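3-keto-5-aminohexanoate cleavage protein (Burkholderia xenovorans LB400, PDB 3E02) binds a zinc ion and probably cleaves beta-keto acids such as 3-keto-5-aminohexanoate. Local coordinates at residues I9-V14 with N253-L258; A47-H52 with E77-I82; L83-G88 with A105-A110; E259-S264 with A274-K279. All coordinates share one frame; numbering follows the deposited sequence.

The chain enters the barrel through strand 10-13, whose pairing with strand 253-256 in contact 1 closes a loop of almost the whole fold. Inside that loop lie two short closures in series. Contact 2 (47-52 with 77-82) sets the start of strand 82-85 beside strand 48-54, and contact 3 (83-88 with 105-110) carries the sheet on to strand 109-113. Contact 4 (259-264 with 274-279) follows once contact 1 has closed and ties the last strand's exit loop to helix 273-286. No two loops cross. Contacts 2 and 4 meet at the zinc ion, to which His-50, His-52 and Glu-259 bind, while Arg-255 of contact 1 forms a salt bridge with Asp-260 of contact 4.

Contact 1: residues I9-V14 with N253-L258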
# COMPACT_ATOMS: atom_id res chain seq x y z
N ILE A 9 24.23 7.13 -4.59
CA ILE A 9 25.37 6.24 -4.39
C ILE A 9 25.13 4.99 -5.23
O ILE A 9 24.12 4.30 -5.05
CB ILE A 9 25.50 5.79 -2.92
CG1 ILE A 9 25.72 6.99 -2.00
CG2 ILE A 9 26.67 4.76 -2.75
CD1 ILE A 9 25.75 6.64 -0.51
N ILE A 10 26.04 4.73 -6.16
CA ILE A 10 26.07 3.47 -6.91
C ILE A 10 27.06 2.58 -6.16
O ILE A 10 28.25 2.92 -6.07
CB ILE A 10 26.56 3.60 -8.36
CG1 ILE A 10 25.61 4.49 -9.19
CG2 ILE A 10 26.69 2.18 -9.01
CD1 ILE A 10 26.08 4.74 -10.63
N THR A 11 26.56 1.48 -5.61
CA THR A 11 27.40 0.47 -4.99
C THR A 11 27.56 -0.64 -6.03
O THR A 11 26.59 -1.01 -6.71
CB THR A 11 26.79 -0.10 -3.72
OG1 THR A 11 26.63 0.94 -2.74
CG2 THR A 11 27.69 -1.23 -3.10
N CYS A 12 28.78 -1.16 -6.18
CA CYS A 12 29.02 -2.32 -7.03
C CYS A 12 29.46 -3.52 -6.19
O CYS A 12 30.53 -3.47 -5.56
CB CYS A 12 30.07 -2.05 -8.08
SG CYS A 12 30.33 -3.50 -9.15
N ALA A 13 28.63 -4.56 -6.18
CA ALA A 13 28.92 -5.83 -5.50
C ALA A 13 29.62 -6.71 -6.55
O ALA A 13 28.99 -7.30 -7.43
CB ALA A 13 27.65 -6.46 -4.96
N VAL A 14 30.94 -6.78 -6.43
CA VAL A 14 31.83 -7.34 -7.46
C VAL A 14 31.71 -8.82 -7.81
O VAL A 14 31.78 -9.17 -8.99
CB VAL A 14 33.34 -6.99 -7.11
CG1 VAL A 14 34.34 -7.62 -8.09
CG2 VAL A 14 33.52 -5.45 -7.08
N ASN A 253 19.10 4.94 -3.34
CA ASN A 253 20.41 4.60 -3.89
C ASN A 253 20.36 3.22 -4.55
O ASN A 253 19.36 2.50 -4.44
CB ASN A 253 21.44 4.69 -2.77
CG ASN A 253 21.49 6.08 -2.16
OD1 ASN A 253 22.09 6.98 -2.72
ND2 ASN A 253 20.82 6.25 -1.01
N VAL A 254 21.43 2.87 -5.25
CA VAL A 254 21.43 1.69 -6.11
C VAL A 254 22.64 0.80 -5.91
O VAL A 254 23.75 1.28 -5.68
CB VAL A 254 21.33 2.10 -7.63
CG1 VAL A 254 20.08 2.99 -7.88
CG2 VAL A 254 22.58 2.78 -8.13
N ARG A 255 22.39 -0.50 -5.98
CA ARG A 255 23.43 -1.51 -5.95
C ARG A 255 23.28 -2.40 -7.18
O ARG A 255 22.21 -2.94 -7.43
CB ARG A 255 23.36 -2.35 -4.68
CG ARG A 255 24.18 -3.64 -4.77
CD ARG A 255 24.44 -4.24 -3.41
NE ARG A 255 24.65 -5.67 -3.53
CZ ARG A 255 25.00 -6.48 -2.54
NH1 ARG A 255 25.29 -6.02 -1.32
NH2 ARG A 255 25.08 -7.78 -2.78
N VAL A 256 24.37 -2.53 -7.94
CA VAL A 256 24.45 -3.43 -9.10
C VAL A 256 25.70 -4.26 -8.88
O VAL A 256 26.35 -4.13 -7.84
CB VAL A 256 24.45 -2.68 -10.47
CG1 VAL A 256 23.13 -1.88 -10.65
CG2 VAL A 256 25.67 -1.77 -10.61
N GLY A 257 25.99 -5.17 -9.82
CA GLY A 257 27.18 -6.00 -9.79
C GLY A 257 26.93 -7.47 -10.07
O GLY A 257 25.80 -7.96 -9.92
N LEU A 258 28.01 -8.15 -10.49
CA LEU A 258 27.97 -9.58 -10.80
C LEU A 258 27.63 -10.47 -9.62
O LEU A 258 27.25 -11.62 -9.81
CB LEU A 258 29.24 -10.04 -11.51
CG LEU A 258 29.57 -9.36 -12.85
CD1 LEU A 258 30.82 -10.00 -13.49
CD2 LEU A 258 28.44 -9.43 -13.83
O HOH W 1 24.11 1.94 -2.87
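Ile-9 and Asn-253 begin the pairing that closes the TIM barrel, where the first strand, 10-13, lies parallel to the last, 253-256. The amide oxygen OD1 of Asn-253 accepts a nearly straight bond from Ile-9 N at 2.8 Å. With CG beside its own backbone N (chi1 -59°), Asn-253 turns its amide to the first strand and supplies an acceptor just ahead of the backbone ladder. The ladder then runs Val-254 N to Ile-9 O, Thr-11 N to Val-254 O (2.8 Å), Val-256 N to Thr-11 O (3.0 Å) and Ala-13 N to Val-256 O (2.9 Å). A water joins Thr-11 OG1 (2.7 Å) to Val-254 O, giving that carbonyl a second donor.

Ile-10, Cys-12, Val-254 and Val-256 share the face turned to the outer helices. The branched chains of Ile-10, Val-254 and Val-256 suit the packing there: Ile-10 CG1 lies beside Val-254 CG2 at 3.6 Å, and Val-256 rests on Val-277 of helix 273-286. Thr-11 and Arg-255 occupy the other face, and the arginine reaches the neighbourhood of the zinc ion. Glycine suits position 257, where phi is 133° and its CA lies 3.2 Å from Ala-13 O. Arg-255, extended from CG to NE, gives a salt bridge from NE to Asp-260 OD2, and the small methyl CB of Ala-13 lies over one face of its guanidinium, toward the rim, 3.4 Å from Arg-255 NE.

Contact 2: residues A47-H52 with E77-I82. With ZN (zinc ion), chain B.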
# COMPACT_ATOMS: atom_id res chain seq x y z
N ALA A 47 30.66 4.57 -6.43
CA ALA A 47 31.22 5.25 -5.25
C ALA A 47 31.66 4.27 -4.16
O ALA A 47 32.54 4.60 -3.34
CB ALA A 47 30.19 6.25 -4.66
N MSE A 48 31.05 3.07 -4.14
CA MSE A 48 31.33 2.04 -3.15
C MSE A 48 31.42 0.66 -3.81
O MSE A 48 30.67 0.36 -4.75
CB MSE A 48 30.24 2.07 -2.06
CG MSE A 48 30.43 1.04 -0.94
SE MSE A 48 29.58 1.55 0.74
CE MSE A 48 27.80 1.45 0.22
N LEU A 49 32.36 -0.15 -3.33
CA LEU A 49 32.58 -1.52 -3.81
C LEU A 49 32.30 -2.46 -2.66
O LEU A 49 32.92 -2.31 -1.60
CB LEU A 49 34.03 -1.69 -4.27
CG LEU A 49 34.47 -0.78 -5.41
CD1 LEU A 49 35.95 -0.97 -5.67
CD2 LEU A 49 33.64 -1.06 -6.68
N HIS A 50 31.34 -3.38 -2.85
CA HIS A 50 30.98 -4.40 -1.86
C HIS A 50 31.79 -5.65 -2.25
O HIS A 50 31.65 -6.17 -3.36
CB HIS A 50 29.48 -4.62 -1.82
CG HIS A 50 29.06 -5.79 -1.01
ND1 HIS A 50 29.01 -5.77 0.37
CD2 HIS A 50 28.70 -7.03 -1.39
CE1 HIS A 50 28.63 -6.96 0.80
NE2 HIS A 50 28.42 -7.74 -0.25
N LEU A 51 32.60 -6.13 -1.33
CA LEU A 51 33.60 -7.16 -1.61
C LEU A 51 33.53 -8.46 -0.82
O LEU A 51 33.38 -8.43 0.39
CB LEU A 51 34.97 -6.53 -1.36
CG LEU A 51 35.32 -5.27 -2.17
CD1 LEU A 51 36.58 -4.60 -1.60
CD2 LEU A 51 35.47 -5.59 -3.65
N HIS A 52 33.66 -9.57 -1.57
CA HIS A 52 33.85 -10.93 -1.07
C HIS A 52 35.14 -11.44 -1.70
O HIS A 52 35.60 -10.92 -2.73
CB HIS A 52 32.76 -11.89 -1.54
CG HIS A 52 31.40 -11.62 -0.97
ND1 HIS A 52 30.67 -12.60 -0.32
CD2 HIS A 52 30.62 -10.52 -1.01
CE1 HIS A 52 29.50 -12.09 0.04
NE2 HIS A 52 29.45 -10.84 -0.38
N GLU A 77 44.89 1.89 -3.47
CA GLU A 77 45.89 2.61 -4.26
C GLU A 77 45.42 3.06 -5.64
O GLU A 77 45.84 4.13 -6.09
CB GLU A 77 47.14 1.72 -4.44
CG GLU A 77 48.31 2.39 -5.15
N ARG A 78 44.51 2.29 -6.27
CA ARG A 78 44.04 2.56 -7.63
C ARG A 78 42.69 3.27 -7.74
O ARG A 78 42.35 3.76 -8.82
CB ARG A 78 44.02 1.27 -8.44
CG ARG A 78 45.40 0.66 -8.65
CD ARG A 78 45.32 -0.45 -9.66
NE ARG A 78 45.03 0.09 -10.99
CZ ARG A 78 44.41 -0.54 -11.99
NH1 ARG A 78 43.92 -1.78 -11.87
NH2 ARG A 78 44.23 0.10 -13.14
N THR A 79 41.92 3.32 -6.65
CA THR A 79 40.65 4.05 -6.64
C THR A 79 40.37 4.64 -5.25
O THR A 79 40.98 4.22 -4.26
CB THR A 79 39.46 3.17 -7.15
OG1 THR A 79 38.23 3.89 -7.02
CG2 THR A 79 39.34 1.86 -6.38
N ASP A 80 39.48 5.63 -5.22
CA ASP A 80 39.08 6.24 -3.94
C ASP A 80 37.70 5.74 -3.53
O ASP A 80 37.11 6.25 -2.61
CB ASP A 80 39.20 7.78 -3.93
CG ASP A 80 38.27 8.47 -4.91
OD1 ASP A 80 37.87 7.85 -5.90
OD2 ASP A 80 37.97 9.67 -4.68
N ALA A 81 37.19 4.69 -4.20
CA ALA A 81 35.89 4.11 -3.83
C ALA A 81 35.92 3.61 -2.39
O ALA A 81 36.97 3.19 -1.89
CB ALA A 81 35.51 2.96 -4.79
N ILE A 82 34.78 3.71 -1.71
CA ILE A 82 34.64 3.18 -0.35
C ILE A 82 34.65 1.66 -0.46
O ILE A 82 33.92 1.10 -1.27
CB ILE A 82 33.30 3.59 0.31
CG1 ILE A 82 33.18 5.11 0.43
CG2 ILE A 82 33.18 2.93 1.68
CD1 ILE A 82 31.82 5.58 0.92
ZN ZN B . 27.55 -9.72 -0.37
O HOH W 2 27.19 -9.76 2.13
O HOH W 3 25.32 -8.94 0.19
O HOH W 4 26.35 -11.45 0.31
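Met-48, present as selenomethionine, lays its CG against the carbonyl of Ile-82 and its SE against the branch methyl of the same residue, SE to Ile-82 CG2 being 4.0 Å. CG stands anti to the backbone N (chi1 180°), which carries the chain obliquely across Ile-82 before the bend at chi3 leads its end away. A long flexible chain can bend to follow the beta-branched one here, on one face of a parallel pair.

Two backbone bonds fix the register. Ile-82 N donates to Ala-47 O at 2.9 Å, and Leu-49 N returns the bond to Ile-82 O, also at 2.9 Å and nearly straight (171°). Beside this pair, Leu-49 CG meets the methyl of Ala-81 (CG to CB 3.9 Å), whose small size lets the approach to the strand stay close. Just after the helix ending at 78, Thr-79 OG1 accepts from Ala-81 N in an ST turn, at least in one of the two conformers of this threonine.

Farther along the same strand lies the metal site. His-50 NE2 and His-52 NE2 each hold the zinc ion at 2.2 Å; being two residues apart, both can reach it from one strand end. Three waters and Glu-259 complete the site.

Among its neighbours, strand 48-54 runs between strands 10-13 and 82-85. Leu-49 and Ala-81 pack on alanines of helix 31-44, and Ala-47 and Ile-82 lean on Ala-297 of helix 294-301.

Contact 3: residues L83-G88 with A105-A110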
# COMPACT_ATOMS: atom_id res chain seq x y z
N LEU A 83 35.48 0.99 0.33
CA LEU A 83 35.58 -0.47 0.30
C LEU A 83 34.71 -1.03 1.42
O LEU A 83 34.98 -0.80 2.58
CB LEU A 83 37.03 -0.94 0.35
CG LEU A 83 37.93 -0.26 -0.69
CD1 LEU A 83 39.35 -0.85 -0.66
CD2 LEU A 83 37.35 -0.32 -2.11
N ASN A 84 33.65 -1.73 1.01
CA ASN A 84 32.64 -2.33 1.88
C ASN A 84 32.95 -3.84 1.93
O ASN A 84 32.95 -4.51 0.88
CB ASN A 84 31.26 -1.96 1.27
CG ASN A 84 30.08 -2.69 1.85
OD1 ASN A 84 30.19 -3.67 2.58
ND2 ASN A 84 28.90 -2.22 1.48
N ILE A 85 33.22 -4.33 3.15
CA ILE A 85 33.57 -5.74 3.39
C ILE A 85 32.36 -6.54 3.88
O ILE A 85 31.63 -6.13 4.81
CB ILE A 85 34.72 -5.88 4.45
CG1 ILE A 85 35.93 -5.00 4.10
CG2 ILE A 85 35.15 -7.35 4.60
CD1 ILE A 85 36.53 -5.25 2.71
N THR A 86 32.15 -7.70 3.26
CA THR A 86 31.07 -8.57 3.64
C THR A 86 31.33 -9.21 5.01
O THR A 86 32.47 -9.52 5.36
CB THR A 86 30.83 -9.72 2.62
OG1 THR A 86 29.69 -10.48 3.04
CG2 THR A 86 32.04 -10.65 2.51
N THR A 87 30.27 -9.29 5.81
CA THR A 87 30.26 -10.09 7.03
C THR A 87 29.27 -11.26 6.83
O THR A 87 28.94 -11.92 7.79
CB THR A 87 29.90 -9.28 8.28
OG1 THR A 87 28.54 -8.88 8.20
CG2 THR A 87 30.82 -8.07 8.44
N GLY A 88 28.79 -11.45 5.59
CA GLY A 88 27.91 -12.55 5.19
C GLY A 88 28.81 -13.66 4.69
O GLY A 88 28.73 -14.79 5.15
N ALA A 105 40.70 -5.91 8.57
CA ALA A 105 40.77 -4.72 7.71
C ALA A 105 40.37 -3.38 8.33
O ALA A 105 40.81 -2.34 7.85
CB ALA A 105 39.92 -4.95 6.48
N ARG A 106 39.49 -3.41 9.34
CA ARG A 106 38.93 -2.20 9.96
C ARG A 106 38.45 -1.24 8.85
O ARG A 106 38.92 -0.10 8.76
CB ARG A 106 39.94 -1.58 10.94
CG ARG A 106 40.21 -2.48 12.16
CD ARG A 106 41.33 -1.96 13.05
NE ARG A 106 41.01 -0.70 13.71
CZ ARG A 106 40.53 -0.55 14.95
NH1 ARG A 106 40.24 -1.59 15.74
NH2 ARG A 106 40.30 0.69 15.41
N PRO A 107 37.47 -1.70 8.03
CA PRO A 107 37.01 -0.91 6.90
C PRO A 107 36.09 0.24 7.29
O PRO A 107 35.57 0.27 8.41
CB PRO A 107 36.23 -1.94 6.07
CG PRO A 107 35.63 -2.81 7.10
CD PRO A 107 36.69 -2.94 8.15
N GLU A 108 35.90 1.16 6.36
CA GLU A 108 34.96 2.26 6.55
C GLU A 108 33.52 1.75 6.60
O GLU A 108 32.68 2.32 7.32
CB GLU A 108 35.04 3.26 5.40
CG GLU A 108 36.33 4.02 5.33
CD GLU A 108 36.23 5.09 4.28
OE1 GLU A 108 35.79 6.21 4.62
OE2 GLU A 108 36.59 4.80 3.13
N VAL A 109 33.24 0.69 5.82
CA VAL A 109 31.93 0.09 5.75
C VAL A 109 32.00 -1.45 5.75
O VAL A 109 32.93 -2.04 5.22
CB VAL A 109 31.14 0.58 4.49
CG1 VAL A 109 29.75 -0.07 4.40
CG2 VAL A 109 31.03 2.12 4.48
N ALA A 110 31.04 -2.06 6.44
CA ALA A 110 30.86 -3.52 6.42
C ALA A 110 29.38 -3.81 6.25
O ALA A 110 28.54 -3.05 6.74
CB ALA A 110 31.39 -4.16 7.71
O HOH W 5 37.04 0.53 3.78
O HOH W 6 37.38 2.56 2.04
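A parallel strand pairing, Ile-85 beside Ala-110, lies within a beta-alpha-beta unit of the TIM barrel, in which strand 82-85, helix 95-105 and strand 109-113 follow one another. One direct backbone bond spans the two segments, Ile-85 N to Val-109 O at 3.1 Å, with the donor tilted 33° from the carbonyl plane.

Nearer the start of the pairing, where the chains stand wider apart before strand 109-113 begins, water takes over. One molecule donates to Leu-83 O at 2.7 Å and accepts from Glu-108 N at 2.9 Å; a second accepts from Leu-83 N and donates to Glu-108 OE2 at 2.6 Å. A glutamate suits this place because its carboxylate can serve the water while also pairing with Arg-298 through OE2 and with Thr-303 through OE1.

In the conformer considered, the side chains of Ile-85 and Pro-107 cross at about a right angle, Ile-85 CG1 3.7 Å from Pro-107 CB. Thr-87 turns its methyl CG2 to Ala-110 CB (4.0 Å), while its OG1 is bonded to Ser-111 O.

On the other face Asn-84 lies obliquely against Val-109, CG to CG1 3.7 Å. Its CG is anti to the backbone N (chi1 169°), directing the amide to Glu-170 through ND2 and, by a weak bond from His-50 ND1 to OD1, to a zinc ligand, which it probably helps to orient.

Strand 48-54 adjoins the opposite edge of strand 82-85, and Leu-83 and Ile-85 pack against leucines of helix 72-78.

Contact 4: residues E259-S264 with A274-K279; sequences EDSLYS and AEQVRK. With ZN (zinc ion), chain B; EDO (1,2-ethanediol), chain L; EDO (1,2-ethanediol), chain D; EDO (1,2-ethanediol), chain F.
Gln-276 reaches from helix 273-286 to the loop that leaves the last strand of the TIM barrel, holding its turn by the backbone. From CB the chain sets off with CG beside the backbone N (chi1 -66°) and runs extended. CG passes Tyr-263 O at 4.0 Å, CD lies near the carbonyls of both Ser-261 and Tyr-263, and NE2 donates to each: Ser-261 O at 2.8 Å, close to the amide plane of Gln-276, and Tyr-263 O at 2.9 Å, 19° out of that plane. Both carbonyls receive NE2 from above their own planes. OE1 accepts a weak bond from Gly-257 N. A glutamine suits this buried site, since one amide offers two N-H groups and an acceptor.

The turn is braced from within by Ser-261, whose OG accepts from Tyr-263 N at 3.2 Å in an ST turn. Toward the surface, Lys-279 NZ bonds to Ser-264 O at 2.9 Å and also to Glu-286 O of a neighbouring subunit, its long chain linking loop to interface. A water accepts from Ser-264 OG (2.7 Å) and donates to Glu-275 OE1, which is also held by Thr-271 N.

At the loop's start the chain faces the metal site. Asp-260 OD1 accepts from O1 of a 1,2-ethanediol, and Glu-259, extended beyond CG, completes the site of His-50 and His-52 by placing OE2 2.2 Å from the zinc ion.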
# COMPACT_ATOMS: atom_id res chain seq x y z
N GLU A 259 27.79 -9.97 -8.40
CA GLU A 259 27.31 -10.68 -7.21
C GLU A 259 25.80 -10.96 -7.26
O GLU A 259 25.36 -12.03 -6.82
CB GLU A 259 27.60 -9.87 -5.95
CG GLU A 259 26.87 -10.36 -4.69
CD GLU A 259 27.49 -9.94 -3.39
OE1 GLU A 259 28.57 -9.35 -3.37
OE2 GLU A 259 26.87 -10.31 -2.39
N ASP A 260 25.04 -10.01 -7.80
CA ASP A 260 23.57 -10.01 -7.79
C ASP A 260 22.94 -10.48 -9.08
O ASP A 260 21.88 -11.11 -9.05
CB ASP A 260 23.05 -8.59 -7.48
CG ASP A 260 23.52 -8.06 -6.15
OD1 ASP A 260 23.84 -8.85 -5.27
OD2 ASP A 260 23.57 -6.82 -5.98
N SER A 261 23.56 -10.13 -10.20
CA SER A 261 23.12 -10.59 -11.51
C SER A 261 24.30 -10.81 -12.43
O SER A 261 25.14 -9.94 -12.56
CB SER A 261 22.21 -9.57 -12.18
OG SER A 261 21.84 -10.05 -13.46
N LEU A 262 24.32 -11.95 -13.13
CA LEU A 262 25.37 -12.23 -14.11
C LEU A 262 25.11 -11.62 -15.50
O LEU A 262 25.92 -11.82 -16.41
CB LEU A 262 25.57 -13.74 -14.23
CG LEU A 262 26.06 -14.46 -12.98
CD1 LEU A 262 26.02 -15.98 -13.21
CD2 LEU A 262 27.46 -13.98 -12.61
N TYR A 263 24.02 -10.87 -15.65
CA TYR A 263 23.55 -10.38 -16.95
C TYR A 263 23.62 -8.87 -17.11
O TYR A 263 23.37 -8.13 -16.15
CB TYR A 263 22.10 -10.89 -17.15
CG TYR A 263 22.09 -12.41 -17.14
CD1 TYR A 263 22.41 -13.12 -18.29
CD2 TYR A 263 21.88 -13.13 -15.95
CE1 TYR A 263 22.50 -14.54 -18.28
CE2 TYR A 263 21.96 -14.54 -15.92
CZ TYR A 263 22.28 -15.23 -17.10
OH TYR A 263 22.36 -16.61 -17.10
N SER A 264 24.01 -8.43 -18.31
CA SER A 264 24.01 -7.00 -18.68
C SER A 264 22.62 -6.54 -19.11
O SER A 264 22.25 -5.37 -18.98
CB SER A 264 25.02 -6.73 -19.80
OG SER A 264 24.77 -7.52 -20.96
N ALA A 274 31.53 -3.25 -14.73
CA ALA A 274 31.46 -1.92 -15.36
C ALA A 274 30.27 -1.76 -16.30
O ALA A 274 29.72 -0.68 -16.37
CB ALA A 274 32.76 -1.58 -16.09
N GLU A 275 29.87 -2.82 -17.01
CA GLU A 275 28.69 -2.75 -17.88
C GLU A 275 27.42 -2.37 -17.13
O GLU A 275 26.65 -1.52 -17.60
CB GLU A 275 28.43 -4.05 -18.63
CG GLU A 275 29.45 -4.34 -19.67
CD GLU A 275 29.07 -5.56 -20.51
OE1 GLU A 275 28.75 -6.60 -19.93
OE2 GLU A 275 29.09 -5.45 -21.75
N GLN A 276 27.20 -3.00 -15.98
CA GLN A 276 26.02 -2.70 -15.15
C GLN A 276 26.09 -1.32 -14.53
O GLN A 276 25.07 -0.63 -14.46
CB GLN A 276 25.86 -3.76 -14.07
CG GLN A 276 25.52 -5.16 -14.65
CD GLN A 276 25.49 -6.24 -13.57
OE1 GLN A 276 25.83 -5.98 -12.43
NE2 GLN A 276 25.09 -7.46 -13.92
N VAL A 277 27.28 -0.91 -14.06
CA VAL A 277 27.46 0.43 -13.48
C VAL A 277 27.16 1.48 -14.56
O VAL A 277 26.38 2.41 -14.33
CB VAL A 277 28.89 0.62 -12.87
CG1 VAL A 277 29.10 2.09 -12.37
CG2 VAL A 277 29.12 -0.37 -11.73
N ARG A 278 27.72 1.28 -15.76
CA ARG A 278 27.46 2.20 -16.88
C ARG A 278 25.97 2.28 -17.20
O ARG A 278 25.44 3.39 -17.39
CB ARG A 278 28.26 1.82 -18.14
CG ARG A 278 29.73 2.18 -18.03
CD ARG A 278 30.40 2.19 -19.37
NE ARG A 278 30.47 0.87 -19.98
CZ ARG A 278 31.40 -0.07 -19.71
NH1 ARG A 278 32.38 0.12 -18.84
NH2 ARG A 278 31.34 -1.23 -20.35
N LYS A 279 25.29 1.13 -17.21
CA LYS A 279 23.85 1.10 -17.52
C LYS A 279 22.99 1.88 -16.52
O LYS A 279 22.19 2.73 -16.93
CB LYS A 279 23.31 -0.33 -17.68
CG LYS A 279 21.79 -0.37 -17.91
CD LYS A 279 21.27 -1.73 -18.30
CE LYS A 279 21.54 -2.06 -19.74
NZ LYS A 279 20.78 -3.24 -20.22
ZN ZN B . 27.55 -9.72 -0.37
C1 EDO L . 27.83 -1.09 -22.40
O1 EDO L . 29.08 -1.74 -22.71
C2 EDO L . 27.84 -0.61 -20.95
O2 EDO L . 26.65 -0.86 -20.19
C1 EDO D . 23.13 -11.34 -3.26
O1 EDO D . 22.36 -11.12 -4.45
C2 EDO D . 22.25 -11.09 -2.04
O2 EDO D . 22.87 -11.61 -0.86
C1 EDO F . 22.19 -18.09 -12.96
O1 EDO F . 21.31 -17.46 -13.89
C2 EDO F . 21.38 -18.85 -11.93
O2 EDO F . 21.20 -18.05 -10.76
O HOH W 7 27.23 -8.01 -21.94
O HOH W 2 27.19 -9.76 2.13
O HOH W 3 25.32 -8.94 0.19
O HOH W 4 26.35 -11.45 0.31